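Local coordinates for FERM, ARHGEF and pleckstrin domain-containing protein 2 (Mus musculus, PDB 4GYV) that acts as a guanine nucleotide exchange factor that activates RAC1 and takes part in semaphorin responses and actin remodelling, this chain being its DH domain, at residues I15-I29 with C142-R156. Residues are numbered along the deposited sequence; the frame is centred on the assembly and turned at random.
Sequences ILATERTYLKDLEVI and CYLPLNTFLLKPVQR
Arg156 lays its aliphatic chain over one face of the Tyr22 ring: Arg156 CG stands 3.9 Å from the ring centroid, a CH-pi contact, while Leu26 CG lies on the opposite face. A bend at chi2 (67°) carries the guanidinium past the ring into a side-on salt bridge with Glu19. Arg156 NH2 meets Glu19 OE1 at 2.7 Å, on the anti lone pair. Arg156 NE meets the same Glu19 OE1 at 2.9 Å, from the syn side but tilted out of the carboxylate plane. That oxygen also bonds Tyr160, and His62 holds OE2, so second-shell partners probably fix the carboxylate. Arg156 NH1 reaches Thr18 OG1 at 2.9 Å, a hydroxyl also bonded to Glu14 O. Further along, Asp25 OD1 accepts from Tyr143 OH (2.6 Å). Lys152 NZ forms a salt bridge with Asp25 OD2 (3.1 Å), 64° out of the carboxylate plane. Beside this polar cluster, Val28 CG1 sits over the Phe149 ring, 4.1 Å from its centroid, and Ile29 CD1 touches both Phe149 CB and Leu150 CD2. The 15-29 part of helix 7-39 runs nearly antiparallel (160°) to the start of helix 152-170 and packs on the loop and type I turn before it, within the all-helical bundle of a Dbl-homology (RhoGEF) domain.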
ATOM      1  N   ILE A  15      10.237   9.393 -11.210  1.00 52.61           N
ATOM      2  CA  ILE A  15       9.158  10.365 -11.067  1.00 44.61           C
ATOM      3  C   ILE A  15       7.911   9.706 -10.485  1.00 47.86           C
ATOM      4  O   ILE A  15       7.301  10.197  -9.539  1.00 50.64           O
ATOM      5  CB  ILE A  15       8.809  11.000 -12.412  1.00 44.33           C
ATOM      6  CG1 ILE A  15       9.937  11.915 -12.888  1.00 46.79           C
ATOM      7  CG2 ILE A  15       7.527  11.838 -12.339  1.00 38.30           C
ATOM      8  CD1 ILE A  15       9.671  12.411 -14.300  1.00 50.78           C
ATOM      9  N   LEU A  16       7.545   8.570 -11.046  1.00 48.47           N
ATOM     10  CA  LEU A  16       6.370   7.851 -10.600  1.00 45.36           C
ATOM     11  C   LEU A  16       6.483   7.386  -9.158  1.00 45.05           C
ATOM     12  O   LEU A  16       5.637   7.695  -8.336  1.00 46.43           O
ATOM     13  CB  LEU A  16       6.158   6.641 -11.488  1.00 46.68           C
ATOM     14  CG  LEU A  16       4.957   5.813 -11.068  1.00 46.36           C
ATOM     15  CD1 LEU A  16       3.765   6.689 -11.200  1.00 53.85           C
ATOM     16  CD2 LEU A  16       4.794   4.618 -11.952  1.00 35.18           C
ATOM     17  N   ALA A  17       7.524   6.629  -8.855  1.00 44.50           N
ATOM     18  CA  ALA A  17       7.666   6.083  -7.514  1.00 41.88           C
ATOM     19  C   ALA A  17       7.683   7.185  -6.472  1.00 51.90           C
ATOM     20  O   ALA A  17       7.070   7.053  -5.416  1.00 59.37           O
ATOM     21  CB  ALA A  17       8.917   5.232  -7.401  1.00 37.02           C
ATOM     22  N   THR A  18       8.376   8.275  -6.762  1.00 44.85           N
ATOM     23  CA  THR A  18       8.430   9.359  -5.803  1.00 45.75           C
ATOM     24  C   THR A  18       7.121  10.145  -5.710  1.00 48.33           C
ATOM     25  O   THR A  18       6.808  10.693  -4.663  1.00 57.67           O
ATOM     26  CB  THR A  18       9.640  10.304  -6.035  1.00 32.14           C
ATOM     27  OG1 THR A  18       9.537  10.946  -7.310  1.00 39.29           O
ATOM     28  CG2 THR A  18      10.927   9.536  -5.930  1.00 37.78           C
ATOM     29  N   GLU A  19       6.355  10.194  -6.790  1.00 47.08           N
ATOM     30  CA  GLU A  19       5.037  10.835  -6.742  1.00 48.85           C
ATOM     31  C   GLU A  19       4.055  10.103  -5.807  1.00 50.10           C
ATOM     32  O   GLU A  19       3.368  10.750  -5.010  1.00 42.78           O
ATOM     33  CB  GLU A  19       4.414  10.955  -8.136  1.00 38.73           C
ATOM     34  CG  GLU A  19       3.218  11.889  -8.181  1.00 40.82           C
ATOM     35  CD  GLU A  19       3.626  13.380  -8.129  1.00 52.28           C
ATOM     36  OE1 GLU A  19       4.842  13.691  -8.115  1.00 54.75           O
ATOM     37  OE2 GLU A  19       2.725  14.247  -8.104  1.00 48.04           O
ATOM     38  N   ARG A  20       3.997   8.770  -5.927  1.00 44.42           N
ATOM     39  CA  ARG A  20       3.145   7.928  -5.089  1.00 48.59           C
ATOM     40  C   ARG A  20       3.414   8.180  -3.600  1.00 51.65           C
ATOM     41  O   ARG A  20       2.479   8.375  -2.828  1.00 57.40           O
ATOM     42  CB  ARG A  20       3.327   6.442  -5.426  1.00 57.31           C
ATOM     43  CG  ARG A  20       2.123   5.754  -6.073  1.00 76.73           C
ATOM     44  CD  ARG A  20       2.245   4.218  -6.119  1.00 95.08           C
ATOM     45  NE  ARG A  20       2.311   3.672  -7.487  1.00116.77           N
ATOM     46  CZ  ARG A  20       3.407   3.165  -8.065  1.00126.37           C
ATOM     47  NH1 ARG A  20       4.561   3.127  -7.404  1.00133.53           N
ATOM     48  NH2 ARG A  20       3.352   2.688  -9.308  1.00118.83           N
ATOM     49  N   THR A  21       4.687   8.199  -3.205  1.00 44.52           N
ATOM     50  CA  THR A  21       5.058   8.448  -1.822  1.00 47.19           C
ATOM     51  C   THR A  21       4.658   9.843  -1.353  1.00 53.58           C
ATOM     52  O   THR A  21       4.182  10.019  -0.238  1.00 55.25           O
ATOM     53  CB  THR A  21       6.566   8.354  -1.619  1.00 48.98           C
ATOM     54  OG1 THR A  21       7.003   7.059  -1.983  1.00 49.74           O
ATOM     55  CG2 THR A  21       6.921   8.575  -0.152  1.00 61.94           C
ATOM     56  N   TYR A  22       4.892  10.845  -2.188  1.00 50.13           N
ATOM     57  CA  TYR A  22       4.670  12.219  -1.769  1.00 46.73           C
ATOM     58  C   TYR A  22       3.188  12.385  -1.511  1.00 53.96           C
ATOM     59  O   TYR A  22       2.786  13.094  -0.586  1.00 60.64           O
ATOM     60  CB  TYR A  22       5.206  13.200  -2.818  1.00 35.85           C
ATOM     61  CG  TYR A  22       4.606  14.578  -2.815  1.00 37.22           C
ATOM     62  CD1 TYR A  22       4.958  15.507  -1.861  1.00 43.10           C
ATOM     63  CD2 TYR A  22       3.703  14.959  -3.792  1.00 43.57           C
ATOM     64  CE1 TYR A  22       4.403  16.777  -1.865  1.00 52.59           C
ATOM     65  CE2 TYR A  22       3.144  16.218  -3.808  1.00 43.42           C
ATOM     66  CZ  TYR A  22       3.496  17.119  -2.843  1.00 54.98           C
ATOM     67  OH  TYR A  22       2.953  18.377  -2.865  1.00 70.25           O
ATOM     68  N   LEU A  23       2.382  11.679  -2.303  1.00 46.19           N
ATOM     69  CA  LEU A  23       0.931  11.692  -2.144  1.00 40.87           C
ATOM     70  C   LEU A  23       0.484  11.103  -0.814  1.00 50.30           C
ATOM     71  O   LEU A  23      -0.287  11.729  -0.083  1.00 60.98           O
ATOM     72  CB  LEU A  23       0.249  11.018  -3.333  1.00 35.34           C
ATOM     73  CG  LEU A  23       0.101  12.041  -4.462  1.00 44.73           C
ATOM     74  CD1 LEU A  23      -0.102  11.386  -5.778  1.00 44.93           C
ATOM     75  CD2 LEU A  23      -1.026  13.011  -4.188  1.00 46.91           C
ATOM     76  N   LYS A  24       0.981   9.912  -0.492  1.00 49.96           N
ATOM     77  CA  LYS A  24       0.748   9.312   0.808  1.00 42.83           C
ATOM     78  C   LYS A  24       1.175  10.277   1.945  1.00 54.21           C
ATOM     79  O   LYS A  24       0.563  10.293   3.009  1.00 58.39           O
ATOM     80  CB  LYS A  24       1.493   7.983   0.910  1.00 47.41           C
ATOM     81  CG  LYS A  24       0.832   6.800   0.207  1.00 68.77           C
ATOM     82  CD  LYS A  24       0.403   5.710   1.219  1.00 94.55           C
ATOM     83  CE  LYS A  24      -0.707   4.784   0.670  1.00111.32           C
ATOM     84  NZ  LYS A  24      -0.242   3.862  -0.424  1.00115.25           N
ATOM     85  N   ASP A  25       2.216  11.078   1.716  1.00 49.01           N
ATOM     86  CA  ASP A  25       2.679  12.041   2.716  1.00 48.04           C
ATOM     87  C   ASP A  25       1.660  13.166   2.888  1.00 48.95           C
ATOM     88  O   ASP A  25       1.321  13.532   4.013  1.00 50.78           O
ATOM     89  CB  ASP A  25       4.074  12.592   2.376  1.00 43.64           C
ATOM     90  CG  ASP A  25       5.194  11.596   2.680  1.00 62.19           C
ATOM     91  OD1 ASP A  25       4.949  10.667   3.489  1.00 67.24           O
ATOM     92  OD2 ASP A  25       6.316  11.746   2.121  1.00 65.02           O
ATOM     93  N   LEU A  26       1.150  13.694   1.782  1.00 38.86           N
ATOM     94  CA  LEU A  26       0.053  14.639   1.854  1.00 43.53           C
ATOM     95  C   LEU A  26      -1.159  14.072   2.604  1.00 52.46           C
ATOM     96  O   LEU A  26      -1.848  14.795   3.326  1.00 56.48           O
ATOM     97  CB  LEU A  26      -0.387  15.063   0.458  1.00 41.32           C
ATOM     98  CG  LEU A  26       0.603  15.899  -0.340  1.00 46.09           C
ATOM     99  CD1 LEU A  26      -0.100  16.447  -1.585  1.00 43.59           C
ATOM    100  CD2 LEU A  26       1.234  17.017   0.528  1.00 39.90           C
ATOM    101  N   GLU A  27      -1.434  12.782   2.438  1.00 43.61           N
ATOM    102  CA  GLU A  27      -2.591  12.206   3.132  1.00 47.66           C
ATOM    103  C   GLU A  27      -2.478  12.266   4.669  1.00 46.97           C
ATOM    104  O   GLU A  27      -3.492  12.262   5.355  1.00 54.83           O
ATOM    105  CB  GLU A  27      -2.924  10.801   2.618  1.00 41.66           C
ATOM    106  CG  GLU A  27      -3.257  10.815   1.139  1.00 42.32           C
ATOM    107  CD  GLU A  27      -3.722   9.484   0.569  1.00 55.60           C
ATOM    108  OE1 GLU A  27      -3.503   8.399   1.172  1.00 60.93           O
ATOM    109  OE2 GLU A  27      -4.313   9.554  -0.524  1.00 61.12           O
ATOM    110  N   VAL A  28      -1.259  12.337   5.196  1.00 39.89           N
ATOM    111  CA  VAL A  28      -1.071  12.547   6.622  1.00 55.89           C
ATOM    112  C   VAL A  28      -1.794  13.814   7.046  1.00 63.11           C
ATOM    113  O   VAL A  28      -2.408  13.868   8.108  1.00 64.35           O
ATOM    114  CB  VAL A  28       0.403  12.723   7.008  1.00 49.27           C
ATOM    115  CG1 VAL A  28       0.512  12.982   8.504  1.00 51.19           C
ATOM    116  CG2 VAL A  28       1.199  11.508   6.633  1.00 39.12           C
ATOM    117  N   ILE A  29      -1.730  14.838   6.204  1.00 56.84           N
ATOM    118  CA  ILE A  29      -2.407  16.093   6.509  1.00 49.30           C
ATOM    119  C   ILE A  29      -3.856  16.090   6.083  1.00 48.90           C
ATOM    120  O   ILE A  29      -4.737  16.382   6.883  1.00 58.49           O
ATOM    121  CB  ILE A  29      -1.755  17.257   5.792  1.00 38.59           C
ATOM    122  CG1 ILE A  29      -0.328  17.439   6.278  1.00 40.67           C
ATOM    123  CG2 ILE A  29      -2.563  18.512   5.993  1.00 39.88           C
ATOM    124  CD1 ILE A  29       0.492  18.271   5.300  1.00 49.78           C
ATOM    125  N   CYS A 142       1.982   9.412  11.438  1.00 68.18           N
ATOM    126  CA  CYS A 142       2.680  10.674  11.456  1.00 56.91           C
ATOM    127  C   CYS A 142       4.111  10.380  11.847  1.00 60.68           C
ATOM    128  O   CYS A 142       4.485  10.509  13.009  1.00 74.33           O
ATOM    129  CB  CYS A 142       2.027  11.589  12.485  1.00 52.02           C
ATOM    130  SG  CYS A 142       2.403  13.314  12.278  1.00 62.48           S
ATOM    131  N   TYR A 143       4.909   9.969  10.870  1.00 57.29           N
ATOM    132  CA  TYR A 143       6.257   9.490  11.143  1.00 54.90           C
ATOM    133  C   TYR A 143       7.280  10.612  11.175  1.00 57.52           C
ATOM    134  O   TYR A 143       8.432  10.387  11.513  1.00 72.11           O
ATOM    135  CB  TYR A 143       6.659   8.413  10.139  1.00 41.22           C
ATOM    136  CG  TYR A 143       6.774   8.893   8.721  1.00 38.94           C
ATOM    137  CD1 TYR A 143       5.650   9.100   7.939  1.00 50.44           C
ATOM    138  CD2 TYR A 143       8.024   9.131   8.144  1.00 55.38           C
ATOM    139  CE1 TYR A 143       5.766   9.553   6.603  1.00 60.44           C
ATOM    140  CE2 TYR A 143       8.148   9.580   6.828  1.00 52.42           C
ATOM    141  CZ  TYR A 143       7.019   9.789   6.059  1.00 59.72           C
ATOM    142  OH  TYR A 143       7.144  10.242   4.751  1.00 64.64           O
ATOM    143  N   LEU A 144       6.866  11.819  10.808  1.00 60.46           N
ATOM    144  CA  LEU A 144       7.689  13.002  11.049  1.00 59.38           C
ATOM    145  C   LEU A 144       6.835  13.959  11.823  1.00 61.49           C
ATOM    146  O   LEU A 144       5.631  13.746  11.960  1.00 64.75           O
ATOM    147  CB  LEU A 144       8.113  13.674   9.757  1.00 46.40           C
ATOM    148  CG  LEU A 144       8.563  12.735   8.652  1.00 47.95           C
ATOM    149  CD1 LEU A 144       8.485  13.492   7.374  1.00 43.51           C
ATOM    150  CD2 LEU A 144       9.973  12.268   8.924  1.00 50.51           C
ATOM    151  N   PRO A 145       7.454  15.004  12.371  1.00 57.98           N
ATOM    152  CA  PRO A 145       6.615  16.015  13.000  1.00 52.72           C
ATOM    153  C   PRO A 145       5.693  16.591  11.948  1.00 56.57           C
ATOM    154  O   PRO A 145       6.139  16.882  10.836  1.00 58.07           O
ATOM    155  CB  PRO A 145       7.611  17.059  13.459  1.00 44.58           C
ATOM    156  CG  PRO A 145       8.957  16.455  13.334  1.00 53.87           C
ATOM    157  CD  PRO A 145       8.837  15.065  12.857  1.00 62.75           C
ATOM    158  N   LEU A 146       4.420  16.725  12.298  1.00 62.47           N
ATOM    159  CA  LEU A 146       3.402  17.130  11.349  1.00 62.52           C
ATOM    160  C   LEU A 146       3.799  18.329  10.497  1.00 63.33           C
ATOM    161  O   LEU A 146       3.808  18.243   9.270  1.00 66.32           O
ATOM    162  CB  LEU A 146       2.063  17.393  12.036  1.00 61.18           C
ATOM    163  CG  LEU A 146       1.145  17.787  10.883  1.00 65.75           C
ATOM    164  CD1 LEU A 146       0.259  16.643  10.415  1.00 57.96           C
ATOM    165  CD2 LEU A 146       0.377  19.024  11.224  1.00 70.83           C
ATOM    166  N   ASN A 147       4.148  19.435  11.138  1.00 64.51           N
ATOM    167  CA  ASN A 147       4.546  20.614  10.388  1.00 62.47           C
ATOM    168  C   ASN A 147       5.642  20.389   9.328  1.00 60.41           C
ATOM    169  O   ASN A 147       5.735  21.145   8.375  1.00 70.92           O
ATOM    170  CB  ASN A 147       4.926  21.759  11.334  1.00 67.56           C
ATOM    171  CG  ASN A 147       3.705  22.448  11.948  1.00 68.35           C
ATOM    172  OD1 ASN A 147       2.572  22.205  11.540  1.00 68.36           O
ATOM    173  ND2 ASN A 147       3.941  23.325  12.917  1.00 75.31           N
ATOM    174  N   THR A 148       6.461  19.353   9.452  1.00 53.62           N
ATOM    175  CA  THR A 148       7.509  19.193   8.453  1.00 56.25           C
ATOM    176  C   THR A 148       6.957  18.600   7.145  1.00 61.63           C
ATOM    177  O   THR A 148       7.591  18.680   6.087  1.00 67.15           O
ATOM    178  CB  THR A 148       8.775  18.462   8.991  1.00 57.01           C
ATOM    179  OG1 THR A 148       8.619  17.065   8.871  1.00 60.17           O
ATOM    180  CG2 THR A 148       9.043  18.788  10.453  1.00 66.31           C
ATOM    181  N   PHE A 149       5.752  18.041   7.218  1.00 48.89           N
ATOM    182  CA  PHE A 149       5.045  17.624   6.017  1.00 43.87           C
ATOM    183  C   PHE A 149       4.661  18.825   5.190  1.00 51.17           C
ATOM    184  O   PHE A 149       4.513  18.712   3.991  1.00 52.31           O
ATOM    185  CB  PHE A 149       3.779  16.825   6.351  1.00 43.92           C
ATOM    186  CG  PHE A 149       4.053  15.444   6.882  1.00 52.68           C
ATOM    187  CD1 PHE A 149       4.225  14.369   6.013  1.00 43.28           C
ATOM    188  CD2 PHE A 149       4.160  15.219   8.255  1.00 55.56           C
ATOM    189  CE1 PHE A 149       4.489  13.081   6.501  1.00 45.13           C
ATOM    190  CE2 PHE A 149       4.420  13.941   8.749  1.00 57.84           C
ATOM    191  CZ  PHE A 149       4.581  12.869   7.867  1.00 56.61           C
ATOM    192  N   LEU A 150       4.484  19.978   5.827  1.00 56.85           N
ATOM    193  CA  LEU A 150       4.135  21.194   5.095  1.00 53.54           C
ATOM    194  C   LEU A 150       5.251  21.752   4.213  1.00 57.44           C
ATOM    195  O   LEU A 150       4.995  22.560   3.319  1.00 61.82           O
ATOM    196  CB  LEU A 150       3.668  22.262   6.054  1.00 58.23           C
ATOM    197  CG  LEU A 150       2.272  21.990   6.566  1.00 66.17           C
ATOM    198  CD1 LEU A 150       1.880  23.091   7.535  1.00 77.51           C
ATOM    199  CD2 LEU A 150       1.355  21.972   5.392  1.00 64.82           C
ATOM    200  N   LEU A 151       6.485  21.317   4.454  1.00 57.24           N
ATOM    201  CA  LEU A 151       7.605  21.709   3.599  1.00 53.91           C
ATOM    202  C   LEU A 151       7.709  20.824   2.350  1.00 58.14           C
ATOM    203  O   LEU A 151       8.532  21.086   1.486  1.00 56.22           O
ATOM    204  CB  LEU A 151       8.926  21.628   4.365  1.00 49.87           C
ATOM    205  CG  LEU A 151       9.021  22.414   5.663  1.00 59.08           C
ATOM    206  CD1 LEU A 151      10.162  21.904   6.512  1.00 63.57           C
ATOM    207  CD2 LEU A 151       9.216  23.855   5.338  1.00 54.28           C
ATOM    208  N   LYS A 152       6.903  19.765   2.269  1.00 51.38           N
ATOM    209  CA  LYS A 152       7.045  18.809   1.171  1.00 43.76           C
ATOM    210  C   LYS A 152       6.543  19.312  -0.188  1.00 48.29           C
ATOM    211  O   LYS A 152       7.247  19.158  -1.180  1.00 48.69           O
ATOM    212  CB  LYS A 152       6.479  17.423   1.536  1.00 32.37           C
ATOM    213  CG  LYS A 152       7.175  16.847   2.753  1.00 44.09           C
ATOM    214  CD  LYS A 152       7.036  15.334   2.953  1.00 33.83           C
ATOM    215  CE  LYS A 152       8.262  14.815   3.751  1.00 54.09           C
ATOM    216  NZ  LYS A 152       8.405  13.321   3.727  1.00 69.52           N
ATOM    217  N   PRO A 153       5.351  19.938  -0.240  1.00 53.34           N
ATOM    218  CA  PRO A 153       4.868  20.434  -1.537  1.00 52.66           C
ATOM    219  C   PRO A 153       5.884  21.292  -2.316  1.00 58.50           C
ATOM    220  O   PRO A 153       6.212  20.951  -3.454  1.00 60.77           O
ATOM    221  CB  PRO A 153       3.644  21.269  -1.147  1.00 50.36           C
ATOM    222  CG  PRO A 153       3.129  20.597   0.063  1.00 48.67           C
ATOM    223  CD  PRO A 153       4.360  20.186   0.827  1.00 48.60           C
ATOM    224  N   VAL A 154       6.383  22.374  -1.727  1.00 52.92           N
ATOM    225  CA  VAL A 154       7.336  23.206  -2.456  1.00 46.93           C
ATOM    226  C   VAL A 154       8.631  22.441  -2.761  1.00 51.51           C
ATOM    227  O   VAL A 154       9.195  22.543  -3.843  1.00 54.41           O
ATOM    228  CB  VAL A 154       7.602  24.545  -1.746  1.00 48.49           C
ATOM    229  CG1 VAL A 154       8.663  25.328  -2.474  1.00 57.09           C
ATOM    230  CG2 VAL A 154       6.335  25.358  -1.706  1.00 50.28           C
ATOM    231  N   GLN A 155       9.086  21.639  -1.817  1.00 53.41           N
ATOM    232  CA  GLN A 155      10.197  20.749  -2.088  1.00 47.90           C
ATOM    233  C   GLN A 155       9.940  19.826  -3.291  1.00 49.00           C
ATOM    234  O   GLN A 155      10.861  19.528  -4.038  1.00 53.38           O
ATOM    235  CB  GLN A 155      10.528  19.947  -0.841  1.00 50.79           C
ATOM    236  CG  GLN A 155      11.645  18.953  -1.026  1.00 62.73           C
ATOM    237  CD  GLN A 155      11.941  18.171   0.244  1.00 73.23           C
ATOM    238  OE1 GLN A 155      11.086  18.031   1.126  1.00 78.51           O
ATOM    239  NE2 GLN A 155      13.159  17.658   0.340  1.00 78.96           N
ATOM    240  N   ARG A 156       8.692  19.398  -3.494  1.00 44.36           N
ATOM    241  CA  ARG A 156       8.357  18.518  -4.623  1.00 36.20           C
ATOM    242  C   ARG A 156       8.569  19.253  -5.931  1.00 48.82           C
ATOM    243  O   ARG A 156       9.026  18.668  -6.912  1.00 52.65           O
ATOM    244  CB  ARG A 156       6.923  18.002  -4.541  1.00 32.24           C
ATOM    245  CG  ARG A 156       6.535  16.999  -5.589  1.00 31.66           C
ATOM    246  CD  ARG A 156       7.293  15.693  -5.432  1.00 43.23           C
ATOM    247  NE  ARG A 156       6.961  14.739  -6.500  1.00 48.31           N
ATOM    248  CZ  ARG A 156       7.780  13.790  -6.954  1.00 48.42           C
ATOM    249  NH1 ARG A 156       8.993  13.654  -6.448  1.00 46.35           N
ATOM    250  NH2 ARG A 156       7.387  12.978  -7.919  1.00 48.42           N
TER